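Local coordinates for coat protein (Leviviridae sp., PDB 6YFR), which forms the virus-like particle shell of a single-stranded RNA bacteriophage and, as in related phages, probably encloses the genome, at residues 4-9 with 21-26; 31-36 with 54-59; 47-52 with 76-81. One frame throughout, in Å; residues are numbered along the deposited sequence.

Interaction 1. Residues 4-9 with 21-26; sequences PVTQYS and NVTGST
The carbonyl oxygen of Pro4 is gripped by two donors of Thr23. The backbone Thr23 N reaches Pro4 O at 2.9 Å, coming from above the carbonyl plane rather than on a lone pair. Thr23 OG1 adds a weak bond to Pro4 O at 3.4 Å. A CA-H...O contact from Val22 CA to Pro4 O, 3.2 Å, joins them. The first torsion of Thr23 (57°) sets OG1 between its backbone N and carbonyl carbon. This turns the hydroxyl to Pro4 and sends the methyl CG2 to Thr6, where it meets Thr6 CG2 at 3.6 Å.

Further along, Thr6 and Asn21 form a hydrogen-bonded antiparallel pair. Thr6 N bonds to Asn21 O, and Asn21 N bonds back to Thr6 O. Val5 and Val22 are the neighbouring non-hydrogen-bonded pair. These two pairs belong to the beta hairpin of strands 5-9 and 16-22, where strand 5-9 is the outermost strand of the sheet within the chain. A classic beta bulge follows, with Tyr8 and Ser9 both facing Thr19.

On the Val5 and Val22 face, Val5 CG1 meets Val22 CG2 at 4.1 Å. On the other face, Asn21 ND2 lies over one face of the Tyr8 ring, the amide and ring planes 21° apart. Asn21 ND2 sits 3.4 Å from Tyr8 CG. Asn21 OD1, at the other end of the amide, accepts a hydrogen bond from Gln34 NE2. Phe104 of a neighbouring subunit packs on Val5, and Pro14 and Asn116 of two other subunits pack on Tyr8.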
# COMPACT_ATOMS: atom_id res chain seq x y z
N PRO A 4 -53.38 50.23 -42.55
CA PRO A 4 -52.58 51.32 -43.12
C PRO A 4 -51.17 51.31 -42.55
O PRO A 4 -50.96 51.12 -41.35
CB PRO A 4 -53.34 52.57 -42.68
CG PRO A 4 -53.98 52.17 -41.38
CD PRO A 4 -54.33 50.71 -41.54
N VAL A 5 -50.19 51.51 -43.43
CA VAL A 5 -48.78 51.41 -43.05
C VAL A 5 -47.99 52.57 -43.63
O VAL A 5 -48.34 53.14 -44.67
CB VAL A 5 -48.16 50.07 -43.51
CG1 VAL A 5 -48.83 48.90 -42.81
CG2 VAL A 5 -48.27 49.92 -45.02
N THR A 6 -46.92 52.93 -42.93
CA THR A 6 -45.90 53.83 -43.45
C THR A 6 -44.54 53.19 -43.24
O THR A 6 -44.30 52.54 -42.21
CB THR A 6 -45.92 55.21 -42.78
OG1 THR A 6 -45.91 55.04 -41.35
CG2 THR A 6 -47.15 56.00 -43.20
N GLN A 7 -43.64 53.36 -44.21
CA GLN A 7 -42.34 52.73 -44.13
C GLN A 7 -41.51 53.37 -43.03
O GLN A 7 -41.19 54.56 -43.09
CB GLN A 7 -41.62 52.83 -45.47
CG GLN A 7 -40.39 51.95 -45.55
CD GLN A 7 -40.15 51.43 -46.95
OE1 GLN A 7 -40.04 50.23 -47.17
NE2 GLN A 7 -40.07 52.34 -47.92
N TYR A 8 -41.15 52.57 -42.02
CA TYR A 8 -40.35 53.01 -40.88
C TYR A 8 -38.85 52.85 -41.14
O TYR A 8 -38.11 53.83 -41.11
CB TYR A 8 -40.78 52.24 -39.63
CG TYR A 8 -39.89 52.37 -38.41
CD1 TYR A 8 -39.71 53.59 -37.77
CD2 TYR A 8 -39.24 51.25 -37.89
CE1 TYR A 8 -38.89 53.69 -36.65
CE2 TYR A 8 -38.43 51.34 -36.77
CZ TYR A 8 -38.26 52.56 -36.15
OH TYR A 8 -37.45 52.65 -35.04
N SER A 9 -38.40 51.63 -41.43
CA SER A 9 -37.01 51.41 -41.83
C SER A 9 -36.96 51.04 -43.30
O SER A 9 -37.39 49.94 -43.68
CB SER A 9 -36.37 50.31 -40.99
OG SER A 9 -35.05 50.04 -41.45
N ASN A 21 -44.51 50.39 -40.31
CA ASN A 21 -45.30 50.49 -39.10
C ASN A 21 -46.76 50.73 -39.45
O ASN A 21 -47.07 51.47 -40.39
CB ASN A 21 -44.80 51.62 -38.19
CG ASN A 21 -43.50 51.27 -37.48
OD1 ASN A 21 -43.04 50.14 -37.53
ND2 ASN A 21 -42.92 52.26 -36.82
N VAL A 22 -47.65 50.10 -38.69
CA VAL A 22 -49.09 50.32 -38.83
C VAL A 22 -49.44 51.65 -38.17
O VAL A 22 -49.16 51.86 -36.98
CB VAL A 22 -49.88 49.17 -38.20
CG1 VAL A 22 -51.36 49.51 -38.14
CG2 VAL A 22 -49.65 47.89 -38.96
N THR A 23 -50.06 52.54 -38.93
CA THR A 23 -50.37 53.87 -38.43
C THR A 23 -51.67 53.87 -37.64
O THR A 23 -52.55 53.03 -37.86
CB THR A 23 -50.47 54.87 -39.59
OG1 THR A 23 -51.45 54.42 -40.52
CG2 THR A 23 -49.11 55.03 -40.30
N GLY A 24 -51.78 54.82 -36.71
CA GLY A 24 -52.99 54.98 -35.93
C GLY A 24 -53.15 54.00 -34.79
O GLY A 24 -54.26 53.84 -34.28
N SER A 25 -52.08 53.34 -34.37
CA SER A 25 -52.18 52.38 -33.28
C SER A 25 -52.25 53.10 -31.94
O SER A 25 -51.69 54.18 -31.76
CB SER A 25 -51.00 51.41 -33.30
OG SER A 25 -51.21 50.35 -32.38
N THR A 26 -52.94 52.48 -30.99
CA THR A 26 -53.12 53.07 -29.67
C THR A 26 -52.15 52.54 -28.63
O THR A 26 -51.97 53.19 -27.59
CB THR A 26 -54.56 52.84 -29.17
OG1 THR A 26 -54.73 53.47 -27.90
CG2 THR A 26 -54.85 51.35 -29.04

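Interaction 2. Residues 31-36 with 54-59; sequences LVPQVV and VYYYIP
Gln34 and Tyr55 carry both hydrogen bonds between 31-36 and 54-59. Gln34 N donates to Tyr55 O, and Tyr55 N returns a bond to Gln34 O, each 2.9 Å long. CA-H...O contacts flank this antiparallel pair, from Pro33 CA to Tyr55 O and from Val54 CA to Gln34 O.

The apolar contacts lie on both faces of the sheet. Val35 and Val54 run alongside each other from the same face, with Val35 CG1 4.0 Å from Val54 CG2. Pro33 and Tyr56 do likewise, and Pro33 CB comes within 3.6 Å of Tyr56 CD1. Phe104, Val97 and Arg93 of a neighbouring subunit pack on Val35, Val54 and Tyr56. On the other face, Val36 CG2 touches the edge of the Tyr55 ring at CE2.

The Tyr57 ring meets residues before the strand. With CG anti to the carbonyl carbon (chi1 -52°), it is carried against Leu31 and Val32. Leu31 CD2 lies over one ring face, 4.1 Å from Tyr57 CG, while Val32 O lies in plane at the ring edge.

Two backbone bonds set the register of these two segments. Polar bonding between them is thus confined to the Gln34-Tyr55 backbone pair, and the rest of the contact relies mostly on apolar packing, which the Tyr57 ring extends ahead of strand 34-41.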
# COMPACT_ATOMS: atom_id res chain seq x y z
N LEU A 31 -44.77 48.53 -29.09
CA LEU A 31 -45.74 47.53 -29.47
C LEU A 31 -46.56 47.94 -30.69
O LEU A 31 -47.66 47.42 -30.90
CB LEU A 31 -46.66 47.22 -28.29
CG LEU A 31 -45.94 46.58 -27.11
CD1 LEU A 31 -46.84 46.55 -25.88
CD2 LEU A 31 -45.49 45.18 -27.47
N VAL A 32 -46.05 48.86 -31.50
CA VAL A 32 -46.74 49.23 -32.74
C VAL A 32 -46.72 48.04 -33.69
O VAL A 32 -45.65 47.44 -33.90
CB VAL A 32 -46.07 50.46 -33.37
CG1 VAL A 32 -46.45 50.57 -34.84
CG2 VAL A 32 -46.47 51.72 -32.63
N PRO A 33 -47.86 47.65 -34.26
CA PRO A 33 -47.86 46.54 -35.21
C PRO A 33 -46.93 46.81 -36.38
O PRO A 33 -46.84 47.94 -36.87
CB PRO A 33 -49.33 46.46 -35.67
CG PRO A 33 -50.10 47.12 -34.57
CD PRO A 33 -49.21 48.19 -34.03
N GLN A 34 -46.23 45.77 -36.83
CA GLN A 34 -45.20 45.92 -37.84
C GLN A 34 -45.39 44.91 -38.97
O GLN A 34 -45.94 43.82 -38.78
CB GLN A 34 -43.80 45.74 -37.25
CG GLN A 34 -43.30 46.94 -36.46
CD GLN A 34 -41.82 46.83 -36.14
OE1 GLN A 34 -41.27 45.73 -36.10
NE2 GLN A 34 -41.18 47.97 -35.94
N VAL A 35 -44.91 45.30 -40.15
CA VAL A 35 -44.76 44.41 -41.29
C VAL A 35 -43.30 44.43 -41.71
O VAL A 35 -42.73 45.51 -41.94
CB VAL A 35 -45.67 44.82 -42.47
CG1 VAL A 35 -45.60 43.77 -43.57
CG2 VAL A 35 -47.10 45.02 -42.00
N VAL A 36 -42.69 43.26 -41.80
CA VAL A 36 -41.26 43.14 -42.07
C VAL A 36 -41.08 42.28 -43.32
O VAL A 36 -41.58 41.15 -43.38
CB VAL A 36 -40.51 42.52 -40.88
CG1 VAL A 36 -39.02 42.45 -41.17
CG2 VAL A 36 -40.78 43.32 -39.62
N VAL A 54 -46.13 39.74 -40.54
CA VAL A 54 -47.02 40.72 -39.93
C VAL A 54 -47.14 40.35 -38.46
O VAL A 54 -47.64 39.27 -38.12
CB VAL A 54 -48.39 40.76 -40.61
CG1 VAL A 54 -49.27 41.79 -39.93
CG2 VAL A 54 -48.23 41.07 -42.09
N TYR A 55 -46.65 41.24 -37.59
CA TYR A 55 -46.75 41.10 -36.14
C TYR A 55 -47.74 42.15 -35.65
O TYR A 55 -47.45 43.35 -35.72
CB TYR A 55 -45.39 41.29 -35.48
CG TYR A 55 -44.27 40.44 -36.05
CD1 TYR A 55 -44.19 39.08 -35.77
CD2 TYR A 55 -43.29 41.00 -36.86
CE1 TYR A 55 -43.17 38.31 -36.30
CE2 TYR A 55 -42.27 40.24 -37.39
CZ TYR A 55 -42.21 38.89 -37.10
OH TYR A 55 -41.20 38.12 -37.62
N TYR A 56 -48.90 41.70 -35.16
CA TYR A 56 -49.90 42.60 -34.59
C TYR A 56 -49.98 42.32 -33.10
O TYR A 56 -50.44 41.24 -32.69
CB TYR A 56 -51.25 42.43 -35.26
CG TYR A 56 -52.24 43.53 -34.94
CD1 TYR A 56 -52.38 44.63 -35.77
CD2 TYR A 56 -53.02 43.47 -33.79
CE1 TYR A 56 -53.27 45.64 -35.47
CE2 TYR A 56 -53.92 44.48 -33.49
CZ TYR A 56 -54.04 45.56 -34.33
OH TYR A 56 -54.93 46.57 -34.04
N TYR A 57 -49.55 43.28 -32.28
CA TYR A 57 -49.54 43.12 -30.84
C TYR A 57 -50.88 43.59 -30.28
O TYR A 57 -51.26 44.75 -30.48
CB TYR A 57 -48.38 43.89 -30.22
CG TYR A 57 -47.05 43.56 -30.87
CD1 TYR A 57 -46.40 42.36 -30.59
CD2 TYR A 57 -46.45 44.44 -31.76
CE1 TYR A 57 -45.19 42.05 -31.18
CE2 TYR A 57 -45.23 44.14 -32.35
CZ TYR A 57 -44.61 42.94 -32.06
OH TYR A 57 -43.40 42.64 -32.64
N ILE A 58 -51.58 42.70 -29.59
CA ILE A 58 -52.93 42.97 -29.11
C ILE A 58 -53.02 42.62 -27.63
O ILE A 58 -52.48 41.58 -27.20
CB ILE A 58 -53.97 42.21 -29.95
CG1 ILE A 58 -55.40 42.58 -29.57
CG2 ILE A 58 -53.76 40.70 -29.85
CD1 ILE A 58 -56.44 41.99 -30.49
N PRO A 59 -53.64 43.46 -26.80
CA PRO A 59 -53.73 43.15 -25.37
C PRO A 59 -54.67 41.98 -25.12
O PRO A 59 -55.66 41.78 -25.84
CB PRO A 59 -54.28 44.45 -24.76
CG PRO A 59 -54.96 45.15 -25.89
CD PRO A 59 -54.16 44.80 -27.12

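Interaction 3. Residues 47-52 with 76-81; sequences NIMSKI and EFSLTL
Six backbone hydrogen bonds tie Ile48 to Leu81, Ser50 to Leu79 and Ile52 to Phe77. Each pair exchanges two bonds. Ser50 N to Leu79 O, 2.9 Å, is nearly straight at 171°. The returning bond, Leu79 N to Ser50 O, is more bent at 136°. Between these pairs, CA-H...O contacts fill in, such as Lys51 CA to Phe77 O at 3.1 Å.

Two hydroxyls bond outside the hairpin: Ser50 OG pairs with Glu39 OE1 and with Ile112 O of a neighbouring subunit, and Thr80 OG1 with Arg74 N of that same subunit. Strands 47-59 and 70-82 close the antiparallel meander of the coat protein. Residues 76-79 then pair with an antiparallel strand of the same neighbour, joining the sheets of the two subunits, as in the coat protein dimers of related phages.

Side-chain packing differs between the two faces. On the face of Met49, Lys51, Ser78 and Thr80, Met49 is bent at its second and third torsions (-67° for the second). Its SD thus lies beside Thr80 CG2 at 3.5 Å, and its CE reaches Ser78 CB at 3.6 Å. Lys51 CG lies 3.9 Å from Ser78 CB, while the rest of its extended chain leads away.

The other face is mostly apolar. Ile52 CG1 meets Phe77 CD2 at 4.1 Å, and Leu81 CD1 approaches Ser50 OG at 3.6 Å. Leu98 and Met101 of helix 90-107 pack on Phe77.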
# COMPACT_ATOMS: atom_id res chain seq x y z
N ASN A 47 -30.36 29.09 -52.09
CA ASN A 47 -31.67 29.73 -52.11
C ASN A 47 -31.56 31.16 -51.59
O ASN A 47 -30.72 31.46 -50.74
CB ASN A 47 -32.69 28.97 -51.24
CG ASN A 47 -33.04 27.61 -51.80
OD1 ASN A 47 -32.84 27.34 -52.98
ND2 ASN A 47 -33.57 26.74 -50.95
N ILE A 48 -32.43 32.02 -52.11
CA ILE A 48 -32.75 33.28 -51.46
C ILE A 48 -34.16 33.14 -50.90
O ILE A 48 -35.09 32.78 -51.63
CB ILE A 48 -32.65 34.49 -52.41
CG1 ILE A 48 -31.19 34.76 -52.75
CG2 ILE A 48 -33.26 35.72 -51.76
CD1 ILE A 48 -30.99 36.00 -53.60
N MET A 49 -34.31 33.40 -49.61
CA MET A 49 -35.60 33.37 -48.96
C MET A 49 -36.20 34.77 -48.99
O MET A 49 -35.58 35.73 -48.50
CB MET A 49 -35.47 32.87 -47.52
CG MET A 49 -35.02 31.42 -47.41
SD MET A 49 -36.26 30.28 -48.04
CE MET A 49 -37.64 30.66 -46.98
N SER A 50 -37.39 34.89 -49.58
CA SER A 50 -38.20 36.10 -49.53
C SER A 50 -39.29 35.89 -48.49
O SER A 50 -40.11 34.97 -48.63
CB SER A 50 -38.81 36.42 -50.89
OG SER A 50 -37.82 36.67 -51.87
N LYS A 51 -39.31 36.73 -47.45
CA LYS A 51 -40.25 36.57 -46.35
C LYS A 51 -41.02 37.86 -46.12
O LYS A 51 -40.49 38.96 -46.26
CB LYS A 51 -39.52 36.17 -45.06
CG LYS A 51 -38.83 34.81 -45.11
CD LYS A 51 -38.12 34.53 -43.79
CE LYS A 51 -37.39 33.20 -43.83
NZ LYS A 51 -36.67 32.92 -42.56
N ILE A 52 -42.29 37.70 -45.74
CA ILE A 52 -43.12 38.78 -45.24
C ILE A 52 -43.70 38.34 -43.90
O ILE A 52 -44.18 37.21 -43.77
CB ILE A 52 -44.26 39.16 -46.21
CG1 ILE A 52 -43.71 39.50 -47.59
CG2 ILE A 52 -45.06 40.34 -45.66
CD1 ILE A 52 -43.19 40.91 -47.71
N GLU A 76 -47.02 34.77 -41.26
CA GLU A 76 -45.73 34.59 -41.91
C GLU A 76 -45.91 34.07 -43.33
O GLU A 76 -46.82 33.28 -43.61
CB GLU A 76 -44.83 33.62 -41.13
CG GLU A 76 -44.49 34.05 -39.72
CD GLU A 76 -43.38 35.08 -39.67
OE1 GLU A 76 -42.87 35.47 -40.75
OE2 GLU A 76 -43.01 35.51 -38.55
N PHE A 77 -45.01 34.49 -44.22
CA PHE A 77 -44.95 34.04 -45.60
C PHE A 77 -43.49 33.93 -46.00
O PHE A 77 -42.69 34.82 -45.70
CB PHE A 77 -45.69 35.00 -46.53
CG PHE A 77 -45.34 34.85 -48.00
CD1 PHE A 77 -46.13 34.08 -48.83
CD2 PHE A 77 -44.25 35.51 -48.54
CE1 PHE A 77 -45.82 33.94 -50.18
CE2 PHE A 77 -43.93 35.37 -49.88
CZ PHE A 77 -44.72 34.59 -50.70
N SER A 78 -43.16 32.85 -46.71
CA SER A 78 -41.81 32.65 -47.22
C SER A 78 -41.88 32.02 -48.60
O SER A 78 -42.80 31.26 -48.91
CB SER A 78 -40.98 31.76 -46.29
OG SER A 78 -41.38 30.40 -46.40
N LEU A 79 -40.88 32.34 -49.43
CA LEU A 79 -40.77 31.81 -50.78
C LEU A 79 -39.30 31.58 -51.10
O LEU A 79 -38.46 32.44 -50.81
CB LEU A 79 -41.40 32.75 -51.81
CG LEU A 79 -41.26 32.39 -53.29
CD1 LEU A 79 -41.96 31.08 -53.60
CD2 LEU A 79 -41.80 33.51 -54.16
N THR A 80 -39.00 30.42 -51.70
CA THR A 80 -37.63 30.07 -52.05
C THR A 80 -37.35 30.43 -53.51
O THR A 80 -38.02 29.94 -54.42
CB THR A 80 -37.38 28.58 -51.83
OG1 THR A 80 -38.12 27.82 -52.79
CG2 THR A 80 -37.81 28.17 -50.43
N LEU A 81 -36.33 31.27 -53.72
CA LEU A 81 -35.84 31.61 -55.05
C LEU A 81 -34.55 30.84 -55.28
O LEU A 81 -33.52 31.15 -54.67
CB LEU A 81 -35.61 33.11 -55.17
CG LEU A 81 -36.73 34.03 -54.69
CD1 LEU A 81 -36.38 35.49 -54.94
CD2 LEU A 81 -38.04 33.66 -55.37

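In the fold
All three contacts are antiparallel pairings within one sheet. Interaction 1 is a surface contact at the sheet's outer hairpin, where polar side chains add to a short run of backbone bonds. Interaction 2 is partly buried and touches it directly: Val22 N probably bonds to Pro33 O. Apolar packing, much of it on tyrosine rings, is added there. Interaction 3 shares strand 47-59 with interaction 2 and has more buried residues than either other contact; its backbone bonding is continuous, with three doubly bonded pairs. It lies across the chain's centre from interaction 1, their centres about 23 Å apart. All three reach the same neighbouring subunit, which continues the sheet beside interaction 3.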